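Local coordinates for protein peroxinectin A (PDB 6ERC) that oxidises phenolic donors, iodide and thiocyanate with hydrogen peroxide, as a secreted haem peroxidase of the social amoeba Dictyostelium discoideum, at residues A[357-362]-A[417-422]; A[54-59]-A[435-440]; A[60-65]-A[353-358]; A[47-52]-A[96-101]. All coordinates share one frame; numbering follows the deposited sequence.

Contact 1. Residues A[357-362]-A[417-422]. With CA (calcium ion), chain G.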
loop_
_atom_site.group_PDB
_atom_site.type_symbol
_atom_site.label_atom_id
_atom_site.label_comp_id
_atom_site.label_asym_id
_atom_site.label_seq_id
_atom_site.Cartn_x
_atom_site.Cartn_y
_atom_site.Cartn_z
ATOM N N ASP A 357 10.171 -11.062 6.365
ATOM C CA ASP A 357 11.207 -12.006 5.988
ATOM C C ASP A 357 10.800 -12.607 4.649
ATOM O O ASP A 357 9.854 -12.140 4.007
ATOM C CB ASP A 357 11.384 -13.049 7.093
ATOM C CG ASP A 357 10.065 -13.614 7.563
ATOM O OD1 ASP A 357 9.093 -13.585 6.779
ATOM O OD2 ASP A 357 9.993 -14.075 8.719
ATOM N N ILE A 358 11.510 -13.647 4.215
ATOM C CA ILE A 358 11.209 -14.225 2.912
ATOM C C ILE A 358 9.866 -14.942 2.898
ATOM O O ILE A 358 9.347 -15.241 1.818
ATOM C CB ILE A 358 12.329 -15.186 2.476
ATOM C CG1 ILE A 358 12.503 -16.316 3.496
ATOM C CG2 ILE A 358 13.629 -14.417 2.285
ATOM C CD1 ILE A 358 13.379 -17.448 3.008
ATOM N N TYR A 359 9.277 -15.215 4.058
ATOM C CA TYR A 359 8.106 -16.077 4.135
ATOM C C TYR A 359 6.810 -15.294 4.018
ATOM O O TYR A 359 6.650 -14.229 4.620
ATOM C CB TYR A 359 8.124 -16.850 5.445
ATOM C CG TYR A 359 9.446 -17.511 5.651
ATOM C CD1 TYR A 359 9.771 -18.660 4.953
ATOM C CD2 TYR A 359 10.389 -16.968 6.509
ATOM C CE1 TYR A 359 10.987 -19.267 5.119
ATOM C CE2 TYR A 359 11.613 -17.567 6.682
ATOM C CZ TYR A 359 11.907 -18.717 5.983
ATOM O OH TYR A 359 13.127 -19.322 6.157
ATOM N N MET A 360 5.881 -15.851 3.245
ATOM C CA MET A 360 4.561 -15.278 3.043
ATOM C C MET A 360 3.521 -16.331 3.384
ATOM O O MET A 360 3.646 -17.487 2.968
ATOM C CB MET A 360 4.397 -14.806 1.599
ATOM C CG MET A 360 3.060 -14.163 1.291
ATOM S SD MET A 360 3.026 -13.474 -0.375
ATOM C CE MET A 360 4.341 -12.262 -0.277
ATOM N N ILE A 361 2.507 -15.937 4.156
ATOM C CA ILE A 361 1.464 -16.878 4.534
ATOM C C ILE A 361 0.800 -17.449 3.284
ATOM O O ILE A 361 0.817 -16.843 2.205
ATOM C CB ILE A 361 0.426 -16.208 5.450
ATOM C CG1 ILE A 361 -0.133 -14.943 4.790
ATOM C CG2 ILE A 361 1.049 -15.885 6.801
ATOM C CD1 ILE A 361 -1.314 -14.342 5.523
ATOM N N SER A 362 0.215 -18.635 3.433
ATOM C CA SER A 362 -0.413 -19.303 2.303
ATOM C C SER A 362 -1.757 -18.695 1.932
ATOM O O SER A 362 -2.245 -18.942 0.823
ATOM C CB SER A 362 -0.586 -20.793 2.604
ATOM O OG SER A 362 0.675 -21.434 2.675
ATOM N N PRO A 417 20.868 -20.176 8.194
ATOM C CA PRO A 417 21.210 -21.135 7.130
ATOM C C PRO A 417 20.038 -21.482 6.232
ATOM O O PRO A 417 20.224 -21.657 5.021
ATOM C CB PRO A 417 21.711 -22.362 7.908
ATOM C CG PRO A 417 22.052 -21.858 9.267
ATOM C CD PRO A 417 21.098 -20.743 9.533
ATOM N N GLN A 418 18.830 -21.595 6.789
ATOM C CA GLN A 418 17.676 -21.932 5.963
ATOM C C GLN A 418 17.398 -20.847 4.934
ATOM O O GLN A 418 16.965 -21.150 3.817
ATOM C CB GLN A 418 16.443 -22.166 6.834
ATOM C CG GLN A 418 15.255 -22.719 6.058
ATOM C CD GLN A 418 14.062 -23.018 6.944
ATOM O OE1 GLN A 418 13.960 -22.507 8.058
ATOM N NE2 GLN A 418 13.154 -23.855 6.452
ATOM N N ILE A 419 17.640 -19.580 5.284
ATOM C CA ILE A 419 17.558 -18.524 4.282
ATOM C C ILE A 419 18.665 -18.704 3.249
ATOM O O ILE A 419 18.429 -18.606 2.039
ATOM C CB ILE A 419 17.625 -17.133 4.940
ATOM C CG1 ILE A 419 16.622 -16.998 6.094
ATOM C CG2 ILE A 419 17.373 -16.048 3.896
ATOM C CD1 ILE A 419 15.173 -17.019 5.681
ATOM N N GLN A 420 19.888 -18.975 3.709
ATOM C CA GLN A 420 20.997 -19.213 2.789
ATOM C C GLN A 420 20.676 -20.350 1.829
ATOM O O GLN A 420 20.883 -20.235 0.616
ATOM C CB GLN A 420 22.271 -19.526 3.572
ATOM C CG GLN A 420 22.807 -18.370 4.385
ATOM C CD GLN A 420 24.046 -18.748 5.164
ATOM O OE1 GLN A 420 24.678 -19.769 4.888
ATOM N NE2 GLN A 420 24.400 -17.930 6.148
ATOM N N ASN A 421 20.170 -21.464 2.359
ATOM C CA ASN A 421 19.879 -22.616 1.516
ATOM C C ASN A 421 18.824 -22.282 0.469
ATOM O O ASN A 421 18.996 -22.578 -0.719
ATOM C CB ASN A 421 19.435 -23.790 2.387
ATOM C CG ASN A 421 20.566 -24.337 3.239
ATOM O OD1 ASN A 421 21.639 -23.734 3.331
ATOM N ND2 ASN A 421 20.332 -25.485 3.870
ATOM N N ARG A 422 17.724 -21.652 0.888
ATOM C CA ARG A 422 16.665 -21.320 -0.059
ATOM C C ARG A 422 17.162 -20.375 -1.145
ATOM O O ARG A 422 16.702 -20.450 -2.290
ATOM C CB ARG A 422 15.471 -20.719 0.682
ATOM C CG ARG A 422 14.725 -21.738 1.530
ATOM C CD ARG A 422 13.398 -21.215 2.053
ATOM N NE ARG A 422 12.652 -22.271 2.736
ATOM C CZ ARG A 422 11.332 -22.290 2.892
ATOM N NH1 ARG A 422 10.578 -21.312 2.412
ATOM N NH2 ARG A 422 10.760 -23.304 3.525
HETATM CA CA CA G . 6.785 -13.099 6.689
HETATM O O HOH W 1 7.206 -14.453 8.563
HETATM O O HOH W 2 14.556 -19.826 9.089
HETATM O O HOH W 3 4.816 -14.429 6.781
#
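I419 lays its CD1 methyl over the outer end of I358 and beside the phenol of Y359. The two isoleucines run antiparallel side by side, with CD1 of I358 and CD1 of I419 3.2 Å apart. The same I419 methyl is 3.7 Å from Y359 CZ and sits obliquely to the ring. I358 covers one face of the Y359 ring, its CG1 lying over the ring centre. R422 of helix 417-426 runs extended from CG to NE (chi2 -169°), which carries its guanidinium to the rim of that ring. Y359 CE1 is 3.4 Å from R422 NH1 and points onto a face of the guanidinium, with the two planes 70° apart. R422 NH1 is held by the carbonyls of I55 and D57. Behind the tyrosine is a calcium-binding loop of the animal haem peroxidase domain. D357 OD1 and Y359 O bind the calcium, each at 2.4 Å, and S306, N355 and two waters complete the site. D357 OD1 accepts Y359 N at 3.2 Å, forming an Asx turn that ties the two ligand residues together. At the outer end of the ring, a water donates to Q418 OE1 at 2.9 Å and bonds Y359 OH. With an alanine at Y359 the carbonyl ligand stays, but I419 CD1 and the R422 guanidinium face are likely to lose their ring partner. I358 CD1 reaches R422 CD, at 3.9 Å.

Contact 2. Residues A[54-59]-A[435-440]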
loop_
_atom_site.group_PDB
_atom_site.type_symbol
_atom_site.label_atom_id
_atom_site.label_comp_id
_atom_site.label_asym_id
_atom_site.label_seq_id
_atom_site.Cartn_x
_atom_site.Cartn_y
_atom_site.Cartn_z
ATOM N N ILE A 54 9.984 -21.944 -3.782
ATOM C CA ILE A 54 11.282 -22.239 -3.186
ATOM C C ILE A 54 11.531 -21.348 -1.975
ATOM O O ILE A 54 11.939 -21.824 -0.910
ATOM C CB ILE A 54 12.403 -22.090 -4.234
ATOM C CG1 ILE A 54 12.293 -23.192 -5.294
ATOM C CG2 ILE A 54 13.782 -22.149 -3.571
ATOM C CD1 ILE A 54 13.098 -22.923 -6.549
ATOM N N ILE A 55 11.298 -20.050 -2.120
ATOM C CA ILE A 55 11.684 -19.069 -1.111
ATOM C C ILE A 55 10.520 -18.696 -0.199
ATOM O O ILE A 55 10.646 -18.734 1.024
ATOM C CB ILE A 55 12.283 -17.820 -1.794
ATOM C CG1 ILE A 55 13.701 -18.133 -2.277
ATOM C CG2 ILE A 55 12.289 -16.622 -0.843
ATOM C CD1 ILE A 55 14.325 -17.049 -3.117
ATOM N N PHE A 56 9.380 -18.322 -0.776
ATOM C CA PHE A 56 8.321 -17.691 0.000
ATOM C C PHE A 56 7.441 -18.672 0.763
ATOM O O PHE A 56 6.652 -18.230 1.604
ATOM C CB PHE A 56 7.453 -16.828 -0.920
ATOM C CG PHE A 56 8.136 -15.572 -1.379
ATOM C CD1 PHE A 56 8.011 -14.397 -0.658
ATOM C CD2 PHE A 56 8.916 -15.569 -2.522
ATOM C CE1 PHE A 56 8.643 -13.242 -1.071
ATOM C CE2 PHE A 56 9.550 -14.414 -2.940
ATOM C CZ PHE A 56 9.413 -13.250 -2.212
ATOM N N ASP A 57 7.556 -19.975 0.515
ATOM C CA ASP A 57 6.677 -20.930 1.178
ATOM C C ASP A 57 6.789 -20.803 2.690
ATOM O O ASP A 57 7.890 -20.726 3.243
ATOM C CB ASP A 57 7.011 -22.356 0.752
ATOM C CG ASP A 57 6.023 -23.367 1.300
ATOM O OD1 ASP A 57 4.813 -23.208 1.032
ATOM O OD2 ASP A 57 6.452 -24.313 1.999
ATOM N N GLN A 58 5.639 -20.784 3.357
ATOM C CA GLN A 58 5.573 -20.669 4.806
ATOM C C GLN A 58 4.682 -21.776 5.345
ATOM O O GLN A 58 3.584 -22.002 4.827
ATOM C CB GLN A 58 5.038 -19.297 5.222
ATOM C CG GLN A 58 5.188 -18.996 6.700
ATOM C CD GLN A 58 4.929 -17.538 7.017
ATOM O OE1 GLN A 58 4.825 -16.707 6.115
ATOM N NE2 GLN A 58 4.826 -17.218 8.302
ATOM N N GLN A 59 5.166 -22.470 6.377
ATOM C CA GLN A 59 4.435 -23.566 6.995
ATOM C C GLN A 59 4.102 -23.337 8.460
ATOM O O GLN A 59 3.228 -24.035 8.986
ATOM C CB GLN A 59 5.233 -24.875 6.889
ATOM C CG GLN A 59 5.431 -25.384 5.474
ATOM C CD GLN A 59 6.044 -26.770 5.446
ATOM O OE1 GLN A 59 6.805 -27.142 6.338
ATOM N NE2 GLN A 59 5.702 -27.546 4.426
ATOM N N SER A 435 15.956 -8.339 -6.535
ATOM C CA SER A 435 16.039 -7.322 -5.489
ATOM C C SER A 435 14.971 -7.529 -4.423
ATOM O O SER A 435 15.226 -7.328 -3.230
ATOM C CB SER A 435 15.913 -5.926 -6.101
ATOM O OG SER A 435 17.106 -5.553 -6.766
ATOM N N TYR A 436 13.770 -7.943 -4.832
ATOM C CA TYR A 436 12.678 -8.113 -3.879
ATOM C C TYR A 436 13.005 -9.182 -2.842
ATOM O O TYR A 436 12.826 -8.967 -1.637
ATOM C CB TYR A 436 11.389 -8.455 -4.625
ATOM C CG TYR A 436 10.192 -8.651 -3.723
ATOM C CD1 TYR A 436 9.788 -7.654 -2.843
ATOM C CD2 TYR A 436 9.458 -9.829 -3.760
ATOM C CE1 TYR A 436 8.692 -7.830 -2.018
ATOM C CE2 TYR A 436 8.361 -10.013 -2.941
ATOM C CZ TYR A 436 7.981 -9.011 -2.075
ATOM O OH TYR A 436 6.889 -9.196 -1.261
ATOM N N VAL A 437 13.493 -10.345 -3.287
ATOM C CA VAL A 437 13.780 -11.416 -2.338
ATOM C C VAL A 437 15.038 -11.092 -1.544
ATOM O O VAL A 437 15.151 -11.455 -0.366
ATOM C CB VAL A 437 13.901 -12.784 -3.049
ATOM C CG1 VAL A 437 12.804 -12.967 -4.104
ATOM C CG2 VAL A 437 15.276 -12.979 -3.665
ATOM N N GLY A 438 15.999 -10.407 -2.162
ATOM C CA GLY A 438 17.225 -10.075 -1.456
ATOM C C GLY A 438 16.983 -9.118 -0.306
ATOM O O GLY A 438 17.421 -9.361 0.823
ATOM N N GLY A 439 16.278 -8.016 -0.575
ATOM C CA GLY A 439 15.989 -7.058 0.479
ATOM C C GLY A 439 15.212 -7.674 1.625
ATOM O O GLY A 439 15.442 -7.349 2.791
ATOM N N LEU A 440 14.279 -8.572 1.308
ATOM C CA LEU A 440 13.536 -9.265 2.354
ATOM C C LEU A 440 14.446 -10.150 3.194
ATOM O O LEU A 440 14.241 -10.284 4.406
ATOM C CB LEU A 440 12.416 -10.093 1.730
ATOM C CG LEU A 440 11.212 -9.279 1.268
ATOM C CD1 LEU A 440 10.261 -10.124 0.445
ATOM C CD2 LEU A 440 10.489 -8.685 2.464
#
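F56 points its ring from helix 48-56 at helix 435-441, in a buried helix-to-helix contact of the mainly helical animal haem peroxidase fold. The first helix widens to a pi-type turn over 54-56. F56 and Y436 have nearly parallel rings, with planes 17° apart, but offset so far that little of one ring lies over the other. Their centroids are 5.7 Å apart. The touch is made at the borders, where F56 CZ lies 3.5 Å from Y436 CE2. Y436 reaches this place because its CG is anti to the backbone N, with chi1 at 180°, which swings the ring to the F56 side. V437 stands across F56, and its CG1 lies 3.7 Å from F56 CE2. I55 lies behind, with CG2 over one face of the F56 ring and CD1 4.2 Å from V437 CG2. A380 and L384 of helix 379-390 also touch F56, and the Y436 hydroxyl has a weak hydrogen bond to R302 O. L440 fills the corner beside the two rings. Its CD1 is 3.6 Å above one face of the Y436 ring, and the same methyl meets the edge of F56, 3.8 Å from CE1.

Contact 3. Residues A[60-65]-A[353-358]. With CA (calcium ion), chain G.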
loop_
_atom_site.group_PDB
_atom_site.type_symbol
_atom_site.label_atom_id
_atom_site.label_comp_id
_atom_site.label_asym_id
_atom_site.label_seq_id
_atom_site.Cartn_x
_atom_site.Cartn_y
_atom_site.Cartn_z
ATOM N N THR A 60 4.767 -22.401 9.133
ATOM C CA THR A 60 4.558 -22.183 10.555
ATOM C C THR A 60 4.468 -20.690 10.837
ATOM O O THR A 60 4.804 -19.850 9.999
ATOM C CB THR A 60 5.686 -22.792 11.393
ATOM O OG1 THR A 60 6.876 -22.019 11.218
ATOM C CG2 THR A 60 5.958 -24.234 10.981
ATOM N N HIS A 61 4.013 -20.370 12.045
ATOM C CA HIS A 61 3.972 -18.988 12.499
ATOM C C HIS A 61 5.352 -18.573 12.990
ATOM O O HIS A 61 5.992 -19.298 13.757
ATOM C CB HIS A 61 2.940 -18.828 13.616
ATOM C CG HIS A 61 2.944 -17.476 14.258
ATOM N ND1 HIS A 61 2.419 -16.357 13.647
ATOM C CD2 HIS A 61 3.408 -17.063 15.462
ATOM C CE1 HIS A 61 2.560 -15.314 14.446
ATOM N NE2 HIS A 61 3.158 -15.716 15.554
ATOM N N ILE A 62 5.817 -17.412 12.534
ATOM C CA ILE A 62 7.069 -16.845 13.021
ATOM C C ILE A 62 6.733 -15.769 14.046
ATOM O O ILE A 62 7.098 -15.879 15.222
ATOM C CB ILE A 62 7.927 -16.279 11.873
ATOM C CG1 ILE A 62 8.427 -17.408 10.961
ATOM C CG2 ILE A 62 9.122 -15.497 12.419
ATOM C CD1 ILE A 62 7.421 -17.872 9.925
ATOM N N GLY A 63 6.029 -14.728 13.608
ATOM C CA GLY A 63 5.657 -13.644 14.495
ATOM C C GLY A 63 6.654 -12.506 14.475
ATOM O O GLY A 63 7.864 -12.730 14.567
ATOM N N SER A 64 6.153 -11.279 14.364
ATOM C CA SER A 64 7.008 -10.106 14.249
ATOM C C SER A 64 8.041 -10.069 15.364
ATOM O O SER A 64 7.692 -10.100 16.548
ATOM C CB SER A 64 6.148 -8.840 14.278
ATOM O OG SER A 64 6.954 -7.677 14.242
ATOM N N LYS A 65 9.318 -10.011 14.980
ATOM C CA LYS A 65 10.388 -9.879 15.962
ATOM C C LYS A 65 10.380 -8.513 16.632
ATOM O O LYS A 65 10.883 -8.380 17.754
ATOM C CB LYS A 65 11.744 -10.129 15.298
ATOM C CG LYS A 65 11.929 -11.556 14.799
ATOM C CD LYS A 65 13.291 -11.766 14.137
ATOM C CE LYS A 65 14.434 -11.746 15.152
ATOM N NZ LYS A 65 15.735 -12.173 14.545
ATOM N N GLU A 353 1.460 -9.085 14.466
ATOM C CA GLU A 353 1.521 -9.423 13.050
ATOM C C GLU A 353 2.648 -10.422 12.792
ATOM O O GLU A 353 3.291 -10.937 13.711
ATOM C CB GLU A 353 1.697 -8.164 12.201
ATOM C CG GLU A 353 3.080 -7.531 12.283
ATOM C CD GLU A 353 3.276 -6.440 11.255
ATOM O OE1 GLU A 353 2.306 -6.123 10.535
ATOM O OE2 GLU A 353 4.402 -5.907 11.158
ATOM N N GLU A 354 2.895 -10.693 11.516
ATOM C CA GLU A 354 3.916 -11.631 11.080
ATOM C C GLU A 354 5.241 -10.903 10.851
ATOM O O GLU A 354 5.288 -9.681 10.699
ATOM C CB GLU A 354 3.449 -12.328 9.801
ATOM C CG GLU A 354 4.071 -13.679 9.526
ATOM C CD GLU A 354 3.866 -14.669 10.649
ATOM O OE1 GLU A 354 2.692 -14.991 10.935
ATOM O OE2 GLU A 354 4.873 -15.117 11.242
ATOM N N ASN A 355 6.327 -11.673 10.830
ATOM C CA ASN A 355 7.651 -11.092 10.662
ATOM C C ASN A 355 7.907 -10.740 9.202
ATOM O O ASN A 355 7.369 -11.367 8.286
ATOM C CB ASN A 355 8.727 -12.059 11.148
ATOM C CG ASN A 355 10.043 -11.368 11.437
ATOM O OD1 ASN A 355 10.093 -10.382 12.170
ATOM N ND2 ASN A 355 11.117 -11.883 10.859
ATOM N N ILE A 356 8.742 -9.728 8.990
ATOM C CA ILE A 356 9.123 -9.306 7.648
ATOM C C ILE A 356 10.360 -10.102 7.258
ATOM O O ILE A 356 11.462 -9.848 7.752
ATOM C CB ILE A 356 9.377 -7.798 7.572
ATOM C CG1 ILE A 356 8.071 -7.039 7.807
ATOM C CG2 ILE A 356 9.944 -7.423 6.203
ATOM C CD1 ILE A 356 8.262 -5.623 8.288
ATOM N N ASP A 357 10.171 -11.062 6.365
ATOM C CA ASP A 357 11.207 -12.006 5.988
ATOM C C ASP A 357 10.800 -12.607 4.649
ATOM O O ASP A 357 9.854 -12.140 4.007
ATOM C CB ASP A 357 11.384 -13.049 7.093
ATOM C CG ASP A 357 10.065 -13.614 7.563
ATOM O OD1 ASP A 357 9.093 -13.585 6.779
ATOM O OD2 ASP A 357 9.993 -14.075 8.719
ATOM N N ILE A 358 11.510 -13.647 4.215
ATOM C CA ILE A 358 11.209 -14.225 2.912
ATOM C C ILE A 358 9.866 -14.942 2.898
ATOM O O ILE A 358 9.347 -15.241 1.818
ATOM C CB ILE A 358 12.329 -15.186 2.476
ATOM C CG1 ILE A 358 12.503 -16.316 3.496
ATOM C CG2 ILE A 358 13.629 -14.417 2.285
ATOM C CD1 ILE A 358 13.379 -17.448 3.008
HETATM CA CA CA G . 6.785 -13.099 6.689
HETATM O O HOH W 1 7.206 -14.453 8.563
HETATM O O HOH W 3 4.816 -14.429 6.781
#
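E354 starts with CG anti to its backbone N (chi1 -156°) and then bends at chi2 (57°), which turns its carboxylate back to H61, I62 and G63. OE2 of E354 takes two backbone N-H groups. I62 N reaches it at 2.8 Å on the syn side, near the carboxylate plane. G63 N reaches it at 2.7 Å from above that plane. Two bonds thus grip one oxygen and should fix the rotation of the carboxylate. The other oxygen, E354 OE1, has a weak bond from H61 ND1 at 3.0 Å, with the imidazole almost perpendicular to the carboxylate. G63 has backbone angles that call for glycine, and its N lies over one face of the H61 ring. S64 N then donates to E353 O at 3.0 Å. Next, K65 N donates to N355 OD1 at 2.9 Å, almost straight at 172° but from above the carbonyl plane. The amide of N355 is used at both ends, since ND2 donates to D357 OD2 at 3.3 Å. N355 O is itself a calcium ligand at 2.4 Å, so this pairing ties loop 60-65 to the calcium site. I62 adds an apolar touch, its CG2 on N355 CB at 3.7 Å. Loop 60-65 links helix 48-56 to helix 70-80, and loop 353-358 runs between helices 342-350 and 362-365. E353 OE1 accepts from N73 of helix 70-80, the helix that leads to H81, the probable proton acceptor.

Contact 4. Residues A[47-52]-A[96-101]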
loop_
_atom_site.group_PDB
_atom_site.type_symbol
_atom_site.label_atom_id
_atom_site.label_comp_id
_atom_site.label_asym_id
_atom_site.label_seq_id
_atom_site.Cartn_x
_atom_site.Cartn_y
_atom_site.Cartn_z
ATOM N N PRO A 47 11.155 -19.124 -13.126
ATOM C CA PRO A 47 9.895 -18.373 -13.192
ATOM C C PRO A 47 9.427 -17.931 -11.812
ATOM O O PRO A 47 9.884 -18.424 -10.778
ATOM C CB PRO A 47 8.914 -19.370 -13.819
ATOM C CG PRO A 47 9.771 -20.364 -14.519
ATOM C CD PRO A 47 11.023 -20.469 -13.708
ATOM N N SER A 48 8.482 -16.985 -11.813
ATOM C CA SER A 48 8.022 -16.381 -10.563
ATOM C C SER A 48 7.439 -17.430 -9.621
ATOM O O SER A 48 7.791 -17.479 -8.437
ATOM C CB SER A 48 6.989 -15.292 -10.860
ATOM O OG SER A 48 7.531 -14.293 -11.705
ATOM N N ARG A 49 6.547 -18.282 -10.130
ATOM C CA ARG A 49 5.892 -19.259 -9.267
ATOM C C ARG A 49 6.889 -20.250 -8.678
ATOM O O ARG A 49 6.667 -20.776 -7.581
ATOM C CB ARG A 49 4.800 -19.994 -10.045
ATOM C CG ARG A 49 4.105 -21.111 -9.272
ATOM C CD ARG A 49 3.524 -20.641 -7.946
ATOM N NE ARG A 49 2.822 -21.723 -7.261
ATOM C CZ ARG A 49 2.382 -21.667 -6.007
ATOM N NH1 ARG A 49 2.567 -20.577 -5.273
ATOM N NH2 ARG A 49 1.757 -22.712 -5.482
ATOM N N ALA A 50 7.986 -20.521 -9.386
ATOM C CA ALA A 50 9.027 -21.378 -8.827
ATOM C C ALA A 50 9.732 -20.682 -7.670
ATOM O O ALA A 50 9.877 -21.254 -6.584
ATOM C CB ALA A 50 10.025 -21.771 -9.917
ATOM N N ILE A 51 10.170 -19.439 -7.883
ATOM C CA ILE A 51 10.785 -18.677 -6.801
ATOM C C ILE A 51 9.834 -18.575 -5.617
ATOM O O ILE A 51 10.267 -18.585 -4.458
ATOM C CB ILE A 51 11.209 -17.279 -7.298
ATOM C CG1 ILE A 51 12.222 -17.384 -8.442
ATOM C CG2 ILE A 51 11.783 -16.458 -6.153
ATOM C CD1 ILE A 51 13.563 -17.988 -8.055
ATOM N N SER A 52 8.530 -18.473 -5.883
ATOM C CA SER A 52 7.552 -18.416 -4.801
ATOM C C SER A 52 7.580 -19.694 -3.974
ATOM O O SER A 52 7.632 -19.649 -2.740
ATOM C CB SER A 52 6.155 -18.175 -5.375
ATOM O OG SER A 52 5.178 -18.145 -4.351
ATOM N N LYS A 96 3.564 -18.556 -15.368
ATOM C CA LYS A 96 3.660 -19.978 -15.657
ATOM C C LYS A 96 3.662 -20.781 -14.362
ATOM O O LYS A 96 4.358 -20.436 -13.403
ATOM C CB LYS A 96 4.924 -20.268 -16.467
ATOM C CG LYS A 96 4.853 -19.800 -17.912
ATOM C CD LYS A 96 6.088 -20.221 -18.699
ATOM C CE LYS A 96 5.943 -19.887 -20.177
ATOM N NZ LYS A 96 7.194 -20.153 -20.942
ATOM N N VAL A 97 2.869 -21.846 -14.334
ATOM C CA VAL A 97 2.806 -22.762 -13.202
ATOM C C VAL A 97 3.726 -23.943 -13.503
ATOM O O VAL A 97 3.535 -24.604 -14.536
ATOM C CB VAL A 97 1.371 -23.239 -12.941
ATOM C CG1 VAL A 97 1.335 -24.255 -11.802
ATOM C CG2 VAL A 97 0.469 -22.052 -12.634
ATOM N N PRO A 98 4.714 -24.237 -12.662
ATOM C CA PRO A 98 5.518 -25.444 -12.875
ATOM C C PRO A 98 4.637 -26.683 -12.956
ATOM O O PRO A 98 3.643 -26.808 -12.241
ATOM C CB PRO A 98 6.434 -25.481 -11.649
ATOM C CG PRO A 98 6.534 -24.067 -11.216
ATOM C CD PRO A 98 5.210 -23.443 -11.525
ATOM N N LYS A 99 5.013 -27.604 -13.841
ATOM C CA LYS A 99 4.241 -28.827 -14.002
ATOM C C LYS A 99 4.148 -29.564 -12.671
ATOM O O LYS A 99 5.124 -29.648 -11.920
ATOM C CB LYS A 99 4.878 -29.722 -15.069
ATOM C CG LYS A 99 3.991 -30.880 -15.519
ATOM C CD LYS A 99 4.607 -31.678 -16.662
ATOM C CE LYS A 99 5.776 -32.538 -16.197
ATOM N NZ LYS A 99 6.236 -33.491 -17.253
ATOM N N CYS A 100 2.953 -30.075 -12.371
ATOM C CA CYS A 100 2.669 -30.851 -11.165
ATOM C C CYS A 100 2.579 -29.994 -9.909
ATOM O O CYS A 100 2.624 -30.528 -8.797
ATOM C CB CYS A 100 3.707 -31.957 -10.944
ATOM S SG CYS A 100 3.804 -33.173 -12.262
ATOM N N ASP A 101 2.450 -28.678 -10.042
ATOM C CA ASP A 101 2.305 -27.835 -8.863
ATOM C C ASP A 101 1.085 -28.275 -8.063
ATOM O O ASP A 101 -0.026 -28.355 -8.596
ATOM C CB ASP A 101 2.182 -26.367 -9.266
ATOM C CG ASP A 101 2.197 -25.427 -8.067
ATOM O OD1 ASP A 101 1.284 -25.516 -7.218
ATOM O OD2 ASP A 101 3.133 -24.605 -7.967
HETATM O O HOH W 4 5.893 -18.113 -12.938
#
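R49 and A50, in the first turn of helix 48-56, are the residues that meet loop 96-101. The turn begins at P47, the N-cap residue. S48 follows, its OG hydrogen-bonded to Q385. R49 N donates to a water, which in turn donates to K96 O and so bridges the two backbones. The R49 side chain crosses the loop. Its CB lies 3.4 Å from K96 O, and its CG is 3.4 Å from P98 CD. The chain leaves with CG anti to the backbone N (chi1 176°) and bends at chi2, which brings the guanidinium to D101. NE donates to D101 OD2 at 3.0 Å in a salt bridge, meeting the oxygen from above the carboxylate plane. NH2 adds a weak bond to D101 OD1 at 3.3 Å. The two flat groups are 29° apart. D378 forms a further salt bridge with R49 NH1, while D101 also accepts from the backbone of Y103 and F104. A leucine in place of R49 would probably cost D101 its salt bridge and remove one positive partner of D378. A50 follows with a looser touch, its CB 4.4 Å from P98 CG. A type II turn from P98 to D101, closed by D101 N to P98 O at 3.1 Å, carries the aspartate back to the helix. C100 in this turn is joined to C108 by a disulfide. The loop runs from strand 91-96, at one border of a four-stranded antiparallel sheet, toward strand 113-124. Helix 48-56 also packs on helix 379-390, where S52 touches A380 and S381.

Contact 2 is the core member, all apolar and aromatic. Contacts 1, 3 and 4 are partly buried; 1 and 3 share the loop around D357 and the same calcium. These two differ in kind: contact 1 packs side chains against helix 417-426, whereas contact 3 is built from backbone amides bonded to acceptors. Contact 4 lies farther out, its centre about 26 Å from the centre of the chain, and relies on a salt bridge and a water. Contacts 2 and 4 use different parts of helix 48-56. Contacts 1 and 2 touch where F56 CD1 packs on I358 O. Contacts 3 and 4 do not touch.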